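Local coordinates for holo-[acyl-carrier-protein] synthase (Helicobacter pylori, PDB 5XUK) that belongs to the 4'-phosphopantetheinyl transferase superfamily as an AcpS-type protein and binds coenzyme A in an assembly of three chains, at residues I9-K14 / G45-K50; R26-S31 / S41-F46; K55-G60 / F92-L97. One frame throughout, in Å; residues are numbered along the deposited sequence.

Interaction 1: I9-K14 / G45-K50; sequences IARIEK and GFFALK
Phe47 reaches from the long helix 40-56 toward two side chains of the short helix 9-15, Ile12 and Arg11. Its CG lies anti to the backbone N (chi1 -172°), which carries the ring off the helix and toward residues 9-14. The closest pair of CA atoms is Ile12 CA and Phe47 CA, 8.6 Å apart, and side chains bridge the gap between the helices. From Ile12 the reach is made by the longer branch: Ile12 CD1 comes within 4.3 Å of Phe47 CD2. The first torsion of Ile12 is well off a staggered value (chi1 -100°), and CG1 with CD1 extends toward the ring, while Ala44 also packs on this side chain. Arg11 arrives by a different route. Its CB leaves the helix across the line of contact, and a nearly extended chain (chi2 175°) brings the guanidinium obliquely up to the ring, with Arg11 NH2 4.3 Å from Phe47 CE2. The polar partner of this group lies elsewhere: Arg11 NH1 forms a salt bridge with Asp104 OD2 of the second subunit. The Phe47 ring also meets Phe27, edge-to-face, and Phe67.

In the fold, helix 9-15 follows directly on strand 2-8 and packs on helix 40-56, with Val7 of that strand touching both Ile12 and Phe47. Only 104 Å² is buried, and both touches are at 4.3 Å, so the joint between the helices is light and apolar at Ile12. Chemically, the ring offers Arg11 a carbon neighbour, while its charge is answered by an aspartate of another chain.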
loop_
_atom_site.group_PDB
_atom_site.type_symbol
_atom_site.label_atom_id
_atom_site.label_comp_id
_atom_site.label_asym_id
_atom_site.label_seq_id
_atom_site.Cartn_x
_atom_site.Cartn_y
_atom_site.Cartn_z
ATOM N N ILE A 9 9.163 12.536 -2.576
ATOM C CA ILE A 9 9.693 13.350 -1.497
ATOM C C ILE A 9 10.297 14.617 -2.076
ATOM O O ILE A 9 10.013 15.717 -1.602
ATOM C CB ILE A 9 10.755 12.599 -0.673
ATOM C CG1 ILE A 9 10.097 11.437 0.079
ATOM C CG2 ILE A 9 11.422 13.559 0.300
ATOM C CD1 ILE A 9 11.015 10.655 0.996
ATOM N N ALA A 10 11.098 14.445 -3.124
ATOM C CA ALA A 10 11.668 15.556 -3.887
ATOM C C ALA A 10 10.631 16.593 -4.339
ATOM O O ALA A 10 10.899 17.787 -4.309
ATOM C CB ALA A 10 12.426 15.017 -5.090
ATOM N N ARG A 11 9.455 16.142 -4.757
ATOM C CA ARG A 11 8.382 17.056 -5.157
ATOM C C ARG A 11 7.846 17.844 -3.953
ATOM O O ARG A 11 7.466 19.015 -4.083
ATOM C CB ARG A 11 7.249 16.283 -5.847
ATOM C CG ARG A 11 5.908 17.001 -5.895
ATOM C CD ARG A 11 4.870 16.219 -6.695
ATOM N NE ARG A 11 3.513 16.613 -6.308
ATOM C CZ ARG A 11 2.630 15.847 -5.669
ATOM N NH1 ARG A 11 2.911 14.588 -5.341
ATOM N NH2 ARG A 11 1.433 16.344 -5.364
ATOM N N ILE A 12 7.788 17.196 -2.793
ATOM C CA ILE A 12 7.434 17.901 -1.569
ATOM C C ILE A 12 8.523 18.919 -1.222
ATOM O O ILE A 12 8.210 20.084 -0.969
ATOM C CB ILE A 12 7.174 16.941 -0.391
ATOM C CG1 ILE A 12 5.668 16.750 -0.212
ATOM C CG2 ILE A 12 7.767 17.490 0.903
ATOM C CD1 ILE A 12 4.977 16.190 -1.430
ATOM N N GLU A 13 9.787 18.488 -1.249
ATOM C CA GLU A 13 10.933 19.389 -1.023
ATOM C C GLU A 13 10.856 20.671 -1.859
ATOM O O GLU A 13 11.065 21.762 -1.337
ATOM C CB GLU A 13 12.276 18.677 -1.276
ATOM C CG GLU A 13 12.698 17.767 -0.132
ATOM C CD GLU A 13 13.984 16.993 -0.381
ATOM O OE1 GLU A 13 14.242 16.603 -1.537
ATOM O OE2 GLU A 13 14.733 16.749 0.594
ATOM N N LYS A 14 10.539 20.542 -3.145
ATOM C CA LYS A 14 10.466 21.709 -4.028
ATOM C C LYS A 14 9.205 22.548 -3.804
ATOM O O LYS A 14 9.173 23.711 -4.187
ATOM C CB LYS A 14 10.611 21.296 -5.502
ATOM C CG LYS A 14 11.999 20.751 -5.832
ATOM C CD LYS A 14 12.152 20.334 -7.294
ATOM C CE LYS A 14 12.883 21.368 -8.152
ATOM N NZ LYS A 14 12.042 22.533 -8.549
ATOM N N GLY A 45 5.426 12.237 4.033
ATOM C CA GLY A 45 4.640 11.179 4.650
ATOM C C GLY A 45 3.299 11.575 5.212
ATOM O O GLY A 45 2.306 10.862 5.016
ATOM N N PHE A 46 3.252 12.701 5.936
ATOM C CA PHE A 46 1.988 13.211 6.461
ATOM C C PHE A 46 1.114 13.658 5.310
ATOM O O PHE A 46 -0.086 13.457 5.322
ATOM C CB PHE A 46 2.201 14.376 7.454
ATOM C CG PHE A 46 2.719 13.946 8.808
ATOM C CD1 PHE A 46 3.319 12.690 9.001
ATOM C CD2 PHE A 46 2.644 14.819 9.896
ATOM C CE1 PHE A 46 3.794 12.305 10.252
ATOM C CE2 PHE A 46 3.130 14.445 11.144
ATOM C CZ PHE A 46 3.708 13.188 11.324
ATOM N N PHE A 47 1.709 14.259 4.310
ATOM C CA PHE A 47 0.956 14.630 3.124
ATOM C C PHE A 47 0.316 13.384 2.500
ATOM O O PHE A 47 -0.873 13.377 2.197
ATOM C CB PHE A 47 1.875 15.293 2.106
ATOM C CG PHE A 47 1.145 15.874 0.931
ATOM C CD1 PHE A 47 0.622 17.164 0.992
ATOM C CD2 PHE A 47 0.960 15.124 -0.236
ATOM C CE1 PHE A 47 -0.064 17.697 -0.087
ATOM C CE2 PHE A 47 0.272 15.658 -1.324
ATOM C CZ PHE A 47 -0.236 16.945 -1.250
ATOM N N ALA A 48 1.109 12.316 2.354
ATOM C CA ALA A 48 0.648 11.097 1.707
ATOM C C ALA A 48 -0.469 10.485 2.546
ATOM O O ALA A 48 -1.486 10.009 2.017
ATOM C CB ALA A 48 1.812 10.126 1.514
ATOM N N LEU A 49 -0.317 10.558 3.861
ATOM C CA LEU A 49 -1.318 9.993 4.765
ATOM C C LEU A 49 -2.634 10.748 4.724
ATOM O O LEU A 49 -3.691 10.159 4.931
ATOM C CB LEU A 49 -0.770 9.976 6.199
ATOM C CG LEU A 49 -1.690 9.493 7.313
ATOM C CD1 LEU A 49 -2.129 8.087 7.000
ATOM C CD2 LEU A 49 -0.974 9.545 8.657
ATOM N N LYS A 50 -2.577 12.060 4.506
ATOM C CA LYS A 50 -3.797 12.851 4.458
ATOM C C LYS A 50 -4.508 12.606 3.127
ATOM O O LYS A 50 -5.710 12.410 3.074
ATOM C CB LYS A 50 -3.476 14.331 4.656
ATOM C CG LYS A 50 -3.026 14.652 6.077
ATOM C CD LYS A 50 -3.318 16.105 6.464
ATOM C CE LYS A 50 -2.824 16.421 7.880
ATOM N NZ LYS A 50 -3.472 17.626 8.495
#

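Interaction 2: R26-S31 / S41-F46; sequences RFLSPS and SSIAGF. With COA (coenzyme A), chain B.
Phe27 pushes the far end of its ring against the branch methyl of Ile43, with Phe27 CZ 3.6 Å from Ile43 CG2. The methyl sits at the ring edge, near its plane, and the two side chains cross at about a right angle. Phe27 has CG placed between its backbone N and carbonyl carbon (chi1 72°), a position that turns the ring toward helix 40-56. The opposing methyl is the Ile43 branch anti to the backbone N, with CG1 directed elsewhere. Leu28, the next residue, divides its two methyls. Leu28 CD2 lies 3.8 Å from Phe46 CB and 4.0 Å from Phe46 CD2, so it touches both the root of that side chain and the edge of its ring; Leu28 CD1 is a looser neighbour of Ile43 CG2 at 4.4 Å. The closest CA pair is Leu28 CA and Phe46 CA, 8.0 Å apart.

This places the end of helix 21-27 and the turn leading into helix 30-36 over one flank of helix 40-56. Ser29 occupies the N-cap position of helix 30-36, and its backbone N is hydrogen-bonded to Glu32. Cys36 of the same helix also packs on Ile43 and Phe46, and the ring of Phe23 meets that of Phe27.

Phe46 has two different neighbours at its ring edge: Leu28 CD2, and O9A of the 3'-phosphate of a coenzyme A, 3.8 Å from Phe46 CE1. Ser42 OG comes to 3.2 Å from O8A of the same phosphate. That ligand is also bound by Lys55 of the third subunit. All four side chains that touch across the segments are hydrocarbon and buried, which implies that Phe46 takes part both in apolar packing and in the pocket, where Ser42 is a polar neighbour of the phosphate.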
loop_
_atom_site.group_PDB
_atom_site.type_symbol
_atom_site.label_atom_id
_atom_site.label_comp_id
_atom_site.label_asym_id
_atom_site.label_seq_id
_atom_site.Cartn_x
_atom_site.Cartn_y
_atom_site.Cartn_z
ATOM N N ARG A 26 -0.882 25.101 4.930
ATOM C CA ARG A 26 -2.103 24.627 4.265
ATOM C C ARG A 26 -2.491 23.210 4.689
ATOM O O ARG A 26 -3.661 22.952 4.935
ATOM C CB ARG A 26 -1.965 24.692 2.735
ATOM C CG ARG A 26 -2.076 26.101 2.153
ATOM C CD ARG A 26 -1.501 26.181 0.740
ATOM N NE ARG A 26 -1.450 27.556 0.226
ATOM C CZ ARG A 26 -0.879 27.930 -0.924
ATOM N NH1 ARG A 26 -0.896 29.211 -1.282
ATOM N NH2 ARG A 26 -0.287 27.041 -1.721
ATOM N N PHE A 27 -1.539 22.283 4.790
ATOM C CA PHE A 27 -1.928 20.902 5.169
ATOM C C PHE A 27 -1.506 20.413 6.547
ATOM O O PHE A 27 -2.083 19.439 7.061
ATOM C CB PHE A 27 -1.548 19.874 4.080
ATOM C CG PHE A 27 -0.082 19.598 3.967
ATOM C CD1 PHE A 27 0.737 20.447 3.257
ATOM C CD2 PHE A 27 0.474 18.449 4.538
ATOM C CE1 PHE A 27 2.095 20.191 3.155
ATOM C CE2 PHE A 27 1.830 18.181 4.423
ATOM C CZ PHE A 27 2.642 19.058 3.734
ATOM N N LEU A 28 -0.544 21.085 7.176
ATOM C CA LEU A 28 -0.109 20.682 8.522
ATOM C C LEU A 28 -0.479 21.721 9.567
ATOM O O LEU A 28 -0.142 22.893 9.443
ATOM C CB LEU A 28 1.402 20.403 8.542
ATOM C CG LEU A 28 1.856 19.205 7.690
ATOM C CD1 LEU A 28 3.326 18.899 7.917
ATOM C CD2 LEU A 28 1.005 17.973 7.991
ATOM N N SER A 29 -1.175 21.268 10.602
ATOM C CA SER A 29 -1.339 22.027 11.831
ATOM C C SER A 29 -0.006 22.127 12.574
ATOM O O SER A 29 0.831 21.246 12.412
ATOM C CB SER A 29 -2.288 21.280 12.761
ATOM O OG SER A 29 -1.591 20.173 13.351
ATOM N N PRO A 30 0.162 23.150 13.453
ATOM C CA PRO A 30 1.397 23.356 14.233
ATOM C C PRO A 30 1.948 22.119 14.940
ATOM O O PRO A 30 3.147 21.885 14.877
ATOM C CB PRO A 30 0.976 24.417 15.258
ATOM C CG PRO A 30 0.025 25.266 14.485
ATOM C CD PRO A 30 -0.783 24.270 13.670
ATOM N N SER A 31 1.086 21.345 15.589
ATOM C CA SER A 31 1.502 20.160 16.287
ATOM C C SER A 31 2.033 19.113 15.298
ATOM O O SER A 31 3.017 18.435 15.596
ATOM C CB SER A 31 0.350 19.593 17.135
ATOM O OG SER A 31 -0.746 19.180 16.341
ATOM N N SER A 41 11.102 14.111 4.357
ATOM C CA SER A 41 10.565 12.767 4.170
ATOM C C SER A 41 9.363 12.513 5.092
ATOM O O SER A 41 8.413 11.842 4.709
ATOM C CB SER A 41 11.668 11.712 4.392
ATOM O OG SER A 41 12.322 11.916 5.644
ATOM N N SER A 42 9.408 13.061 6.304
ATOM C CA SER A 42 8.270 13.046 7.227
ATOM C C SER A 42 7.117 13.950 6.772
ATOM O O SER A 42 5.949 13.672 7.049
ATOM C CB SER A 42 8.710 13.514 8.622
ATOM O OG SER A 42 9.808 12.759 9.115
ATOM N N ILE A 43 7.444 15.052 6.128
ATOM C CA ILE A 43 6.424 15.953 5.613
ATOM C C ILE A 43 5.724 15.263 4.415
ATOM O O ILE A 43 4.514 15.086 4.415
ATOM C CB ILE A 43 7.035 17.318 5.233
ATOM C CG1 ILE A 43 7.521 18.045 6.496
ATOM C CG2 ILE A 43 6.013 18.192 4.514
ATOM C CD1 ILE A 43 8.423 19.225 6.212
ATOM N N ALA A 44 6.500 14.827 3.439
ATOM C CA ALA A 44 5.976 13.951 2.372
ATOM C C ALA A 44 5.040 12.875 2.927
ATOM O O ALA A 44 3.949 12.706 2.417
ATOM C CB ALA A 44 7.115 13.335 1.594
ATOM N N GLY A 45 5.426 12.237 4.033
ATOM C CA GLY A 45 4.640 11.179 4.650
ATOM C C GLY A 45 3.299 11.575 5.212
ATOM O O GLY A 45 2.306 10.862 5.016
ATOM N N PHE A 46 3.252 12.701 5.936
ATOM C CA PHE A 46 1.988 13.211 6.461
ATOM C C PHE A 46 1.114 13.658 5.310
ATOM O O PHE A 46 -0.086 13.457 5.322
ATOM C CB PHE A 46 2.201 14.376 7.454
ATOM C CG PHE A 46 2.719 13.946 8.808
ATOM C CD1 PHE A 46 3.319 12.690 9.001
ATOM C CD2 PHE A 46 2.644 14.819 9.896
ATOM C CE1 PHE A 46 3.794 12.305 10.252
ATOM C CE2 PHE A 46 3.130 14.445 11.144
ATOM C CZ PHE A 46 3.708 13.188 11.324
HETATM N N1A COA B . 4.072 1.380 14.701
HETATM C C2A COA B . 3.604 1.770 13.496
HETATM N N3A COA B . 4.286 2.597 12.684
HETATM C C4A COA B . 5.477 3.093 13.058
HETATM C C5A COA B . 6.043 2.713 14.359
HETATM C C6A COA B . 5.253 1.792 15.195
HETATM N N6A COA B . 5.697 1.379 16.410
HETATM N N7A COA B . 7.221 3.350 14.465
HETATM C C8A COA B . 7.421 4.073 13.330
HETATM N N9A COA B . 6.356 3.918 12.498
HETATM C C1B COA B . 6.178 4.564 11.194
HETATM C C2B COA B . 6.319 6.082 11.352
HETATM O O2B COA B . 5.214 6.790 10.790
HETATM C C3B COA B . 7.575 6.445 10.597
HETATM O O3B COA B . 7.474 7.651 9.843
HETATM P P3B COA B . 7.599 9.121 10.525
HETATM O O7A COA B . 8.576 8.930 11.668
HETATM O O8A COA B . 8.190 9.985 9.441
HETATM O O9A COA B . 6.159 9.409 10.911
HETATM C C4B COA B . 7.726 5.273 9.661
HETATM O O4B COA B . 7.208 4.121 10.324
HETATM C C5B COA B . 9.159 5.058 9.239
HETATM O O5B COA B . 9.037 4.723 7.875
HETATM P P1A COA B . 9.985 3.674 7.175
HETATM O O1A COA B . 11.197 4.516 6.834
HETATM O O2A COA B . 9.263 2.884 6.111
HETATM O O3A COA B . 10.198 2.646 8.365
HETATM P P2A COA B . 11.476 1.682 8.377
HETATM O O4A COA B . 11.238 0.512 7.430
HETATM O O5A COA B . 12.704 2.555 8.193
HETATM O O6A COA B . 11.400 1.194 9.921
HETATM C CBP COA B . 10.391 0.435 12.025
HETATM C CCP COA B . 10.217 1.249 10.740
HETATM C CDP COA B . 9.939 1.245 13.230
HETATM C CEP COA B . 9.533 -0.820 11.944
HETATM C CAP COA B . 11.885 0.097 12.185
HETATM O OAP COA B . 12.568 1.215 12.763
HETATM C C9P COA B . 12.166 -1.107 13.032
HETATM O O9P COA B . 11.581 -1.284 14.090
HETATM N N8P COA B . 13.103 -1.928 12.552
#

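Interaction 3: K55-G60 / F92-L97; sequences KALQVG and FNIQSL. With COA (coenzyme A), chain C.
Leu57 and Phe92 bury the most surface here, 89 and 69 Å² of their areas, and they meet through a CH-pi contact. Leu57 CD1 stands over one face of the Phe92 ring, 4.2 Å from its centroid and 12° off the ring normal, so the methyl lies almost above the centre. The side chains cross at about a right angle. Leu57 gives its other methyl to Ile94: Leu57 CD2 to Ile94 CD1 is 3.5 Å, tighter than usual carbon packing. Thus each methyl of the leucine has its own partner, one an aromatic face and the other the end of the isoleucine. Val59 adds a third touch, with Val59 CG1 3.9 Å from Phe92 CZ, approaching the ring obliquely.

Leu57 stands where helix 40-56 stops. Gln58, with positive phi (71°), is the residue that leaves the helix in a Schellman motif, which turns the chain so that Val59 also comes toward Phe92. The partner segment lies in the loop after helix 86-91, before strand 97-104. Val114 of strand 107-114 packs against both Leu57 and Ile94, placing the contact against the sheet.

The helix end and the turn after it also meet a coenzyme A. Gln58 O accepts a hydrogen bond from N6A of the adenine at 3.0 Å (154° at the hydrogen), and the extended side chain of Lys55 runs along the ligand until Lys55 NZ reaches the phosphate oxygen O2A, 3.0 Å away. Lys55 NZ is also held by a salt bridge to Asp5 and by the carbonyl of Ile101 of the second subunit. The chemistry is thus divided: Leu57 and Val59 pack their hydrocarbon on residues 92-97, while the Gln58 carbonyl and the Lys55 ammonium bond to the ligand.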
loop_
_atom_site.group_PDB
_atom_site.type_symbol
_atom_site.label_atom_id
_atom_site.label_comp_id
_atom_site.label_asym_id
_atom_site.label_seq_id
_atom_site.Cartn_x
_atom_site.Cartn_y
_atom_site.Cartn_z
ATOM N N LYS A 55 -8.920 9.621 0.155
ATOM C CA LYS A 55 -9.291 8.571 -0.799
ATOM C C LYS A 55 -10.028 7.420 -0.127
ATOM O O LYS A 55 -10.897 6.802 -0.734
ATOM C CB LYS A 55 -8.065 8.004 -1.498
ATOM C CG LYS A 55 -7.324 8.961 -2.405
ATOM C CD LYS A 55 -6.271 8.183 -3.165
ATOM C CE LYS A 55 -5.420 9.091 -4.007
ATOM N NZ LYS A 55 -4.315 8.303 -4.580
ATOM N N ALA A 56 -9.671 7.123 1.119
ATOM C CA ALA A 56 -10.290 6.021 1.849
ATOM C C ALA A 56 -11.753 6.325 2.159
ATOM O O ALA A 56 -12.570 5.411 2.199
ATOM C CB ALA A 56 -9.517 5.724 3.131
ATOM N N LEU A 57 -12.053 7.606 2.410
ATOM C CA LEU A 57 -13.419 8.116 2.629
ATOM C C LEU A 57 -14.115 8.465 1.294
ATOM O O LEU A 57 -15.265 8.898 1.293
ATOM C CB LEU A 57 -13.395 9.374 3.514
ATOM C CG LEU A 57 -12.838 9.293 4.941
ATOM C CD1 LEU A 57 -12.675 10.683 5.533
ATOM C CD2 LEU A 57 -13.719 8.439 5.838
ATOM N N GLN A 58 -13.388 8.332 0.184
ATOM C CA GLN A 58 -13.923 8.440 -1.190
ATOM C C GLN A 58 -14.331 9.852 -1.636
ATOM O O GLN A 58 -14.976 10.031 -2.693
ATOM C CB GLN A 58 -15.042 7.417 -1.416
ATOM C CG GLN A 58 -14.589 5.991 -1.114
ATOM C CD GLN A 58 -15.258 4.956 -1.997
ATOM O OE1 GLN A 58 -16.441 4.656 -1.835
ATOM N NE2 GLN A 58 -14.496 4.394 -2.933
ATOM N N VAL A 59 -13.888 10.859 -0.880
ATOM C CA VAL A 59 -14.167 12.253 -1.227
ATOM C C VAL A 59 -12.957 13.022 -1.810
ATOM O O VAL A 59 -13.131 14.020 -2.519
ATOM C CB VAL A 59 -14.768 13.003 -0.024
ATOM C CG1 VAL A 59 -13.772 13.079 1.132
ATOM C CG2 VAL A 59 -15.205 14.390 -0.451
ATOM N N GLY A 60 -11.734 12.570 -1.533
ATOM C CA GLY A 60 -10.539 13.369 -1.859
ATOM C C GLY A 60 -10.464 14.636 -1.001
ATOM O O GLY A 60 -11.280 14.843 -0.095
ATOM N N PHE A 92 -19.194 11.529 8.154
ATOM C CA PHE A 92 -18.733 10.393 7.342
ATOM C C PHE A 92 -19.107 9.058 7.979
ATOM O O PHE A 92 -18.983 8.012 7.341
ATOM C CB PHE A 92 -17.214 10.464 7.104
ATOM C CG PHE A 92 -16.806 11.506 6.095
ATOM C CD1 PHE A 92 -16.170 12.671 6.489
ATOM C CD2 PHE A 92 -17.067 11.322 4.749
ATOM C CE1 PHE A 92 -15.804 13.633 5.561
ATOM C CE2 PHE A 92 -16.699 12.278 3.814
ATOM C CZ PHE A 92 -16.067 13.437 4.221
ATOM N N ASN A 93 -19.551 9.103 9.236
ATOM C CA ASN A 93 -20.028 7.922 9.962
ATOM C C ASN A 93 -18.912 6.893 10.193
ATOM O O ASN A 93 -19.014 5.735 9.772
ATOM C CB ASN A 93 -21.232 7.301 9.229
ATOM C CG ASN A 93 -22.107 6.444 10.136
ATOM O OD1 ASN A 93 -21.665 5.954 11.180
ATOM N ND2 ASN A 93 -23.359 6.257 9.731
ATOM N N ILE A 94 -17.859 7.326 10.883
ATOM C CA ILE A 94 -16.646 6.524 11.057
ATOM C C ILE A 94 -16.566 5.917 12.448
ATOM O O ILE A 94 -16.754 6.604 13.444
ATOM C CB ILE A 94 -15.372 7.376 10.838
ATOM C CG1 ILE A 94 -15.423 8.116 9.494
ATOM C CG2 ILE A 94 -14.119 6.514 10.937
ATOM C CD1 ILE A 94 -15.821 7.249 8.315
ATOM N N GLN A 95 -16.265 4.625 12.503
ATOM C CA GLN A 95 -16.048 3.930 13.768
ATOM C C GLN A 95 -14.582 4.068 14.185
ATOM O O GLN A 95 -14.284 4.381 15.341
ATOM C CB GLN A 95 -16.426 2.451 13.633
ATOM C CG GLN A 95 -17.892 2.215 13.280
ATOM C CD GLN A 95 -18.076 1.218 12.145
ATOM O OE1 GLN A 95 -17.452 0.155 12.122
ATOM N NE2 GLN A 95 -18.934 1.564 11.192
ATOM N N SER A 96 -13.676 3.845 13.233
ATOM C CA SER A 96 -12.238 3.860 13.508
ATOM C C SER A 96 -11.421 4.036 12.228
ATOM O O SER A 96 -11.814 3.557 11.159
ATOM C CB SER A 96 -11.828 2.561 14.206
ATOM O OG SER A 96 -12.247 1.434 13.456
ATOM N N LEU A 97 -10.294 4.738 12.354
ATOM C CA LEU A 97 -9.329 4.929 11.272
ATOM C C LEU A 97 -8.015 4.256 11.641
ATOM O O LEU A 97 -7.522 4.421 12.752
ATOM C CB LEU A 97 -9.088 6.414 11.030
ATOM C CG LEU A 97 -10.267 7.183 10.443
ATOM C CD1 LEU A 97 -10.066 8.682 10.577
ATOM C CD2 LEU A 97 -10.463 6.794 8.985
HETATM N N1A COA C . -11.875 8.910 -3.769
HETATM C C2A COA C . -10.985 7.903 -3.891
HETATM N N3A COA C . -10.017 7.897 -4.825
HETATM C C4A COA C . -9.909 8.908 -5.703
HETATM C C5A COA C . -10.848 10.036 -5.627
HETATM C C6A COA C . -11.875 9.988 -4.572
HETATM N N6A COA C . -12.783 10.988 -4.420
HETATM N N7A COA C . -10.508 10.884 -6.612
HETATM C C8A COA C . -9.433 10.370 -7.269
HETATM N N9A COA C . -9.092 9.175 -6.717
HETATM C C1B COA C . -8.010 8.293 -7.168
HETATM C C2B COA C . -8.187 7.987 -8.659
HETATM O O2B COA C . -8.159 6.586 -8.930
HETATM C C3B COA C . -7.013 8.646 -9.342
HETATM O O3B COA C . -6.436 7.871 -10.388
HETATM P P3B COA C . -7.094 7.776 -11.871
HETATM O O7A COA C . -7.735 9.131 -12.092
HETATM O O8A COA C . -5.917 7.572 -12.789
HETATM O O9A COA C . -8.043 6.600 -11.716
HETATM C C4B COA C . -6.029 8.782 -8.207
HETATM O O4B COA C . -6.775 8.973 -7.007
HETATM C C5B COA C . -5.055 9.913 -8.427
HETATM O O5B COA C . -3.838 9.373 -7.964
HETATM P P1A COA C . -2.755 10.246 -7.219
HETATM O O1A COA C . -2.005 10.879 -8.372
HETATM O O2A COA C . -2.027 9.457 -6.158
HETATM O O3A COA C . -3.695 11.235 -6.409
HETATM P P2A COA C . -3.136 12.648 -5.906
HETATM O O4A COA C . -2.299 12.444 -4.651
HETATM O O5A COA C . -2.526 13.348 -7.107
HETATM O O6A COA C . -4.549 13.356 -5.544
HETATM C CBP COA C . -6.833 13.573 -4.673
HETATM C CCP COA C . -5.777 12.649 -5.285
HETATM C CDP COA C . -8.164 13.404 -5.391
HETATM C CEP COA C . -7.031 13.209 -3.208
HETATM C CAP COA C . -6.359 15.029 -4.841
HETATM O OAP COA C . -6.677 15.484 -6.161
HETATM C C9P COA C . -6.949 15.996 -3.862
HETATM O O9P COA C . -8.140 15.972 -3.592
HETATM N N8P COA C . -6.085 16.874 -3.345
#

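All three interactions use helix 40-56. Interactions 1 and 2 share Gly45 and Phe46, have centres about 8 Å apart and touch directly: Ile9 CD1 packs 3.6 Å from Ser41 CB, and Lys50 NZ lies 2.7 Å from Phe27 O in a probable hydrogen bond. Interaction 3 is at the far end of that helix, with its centre about 21 Å from that of interaction 1 and about 19 Å from that of interaction 2, on the opposite side of the chain's centre. The helix and the turn after it meet two coenzyme A molecules, each shared between subunits: Ser42 and Phe46 line one pocket with the third subunit, Lys55 and Gln58 the other with the second.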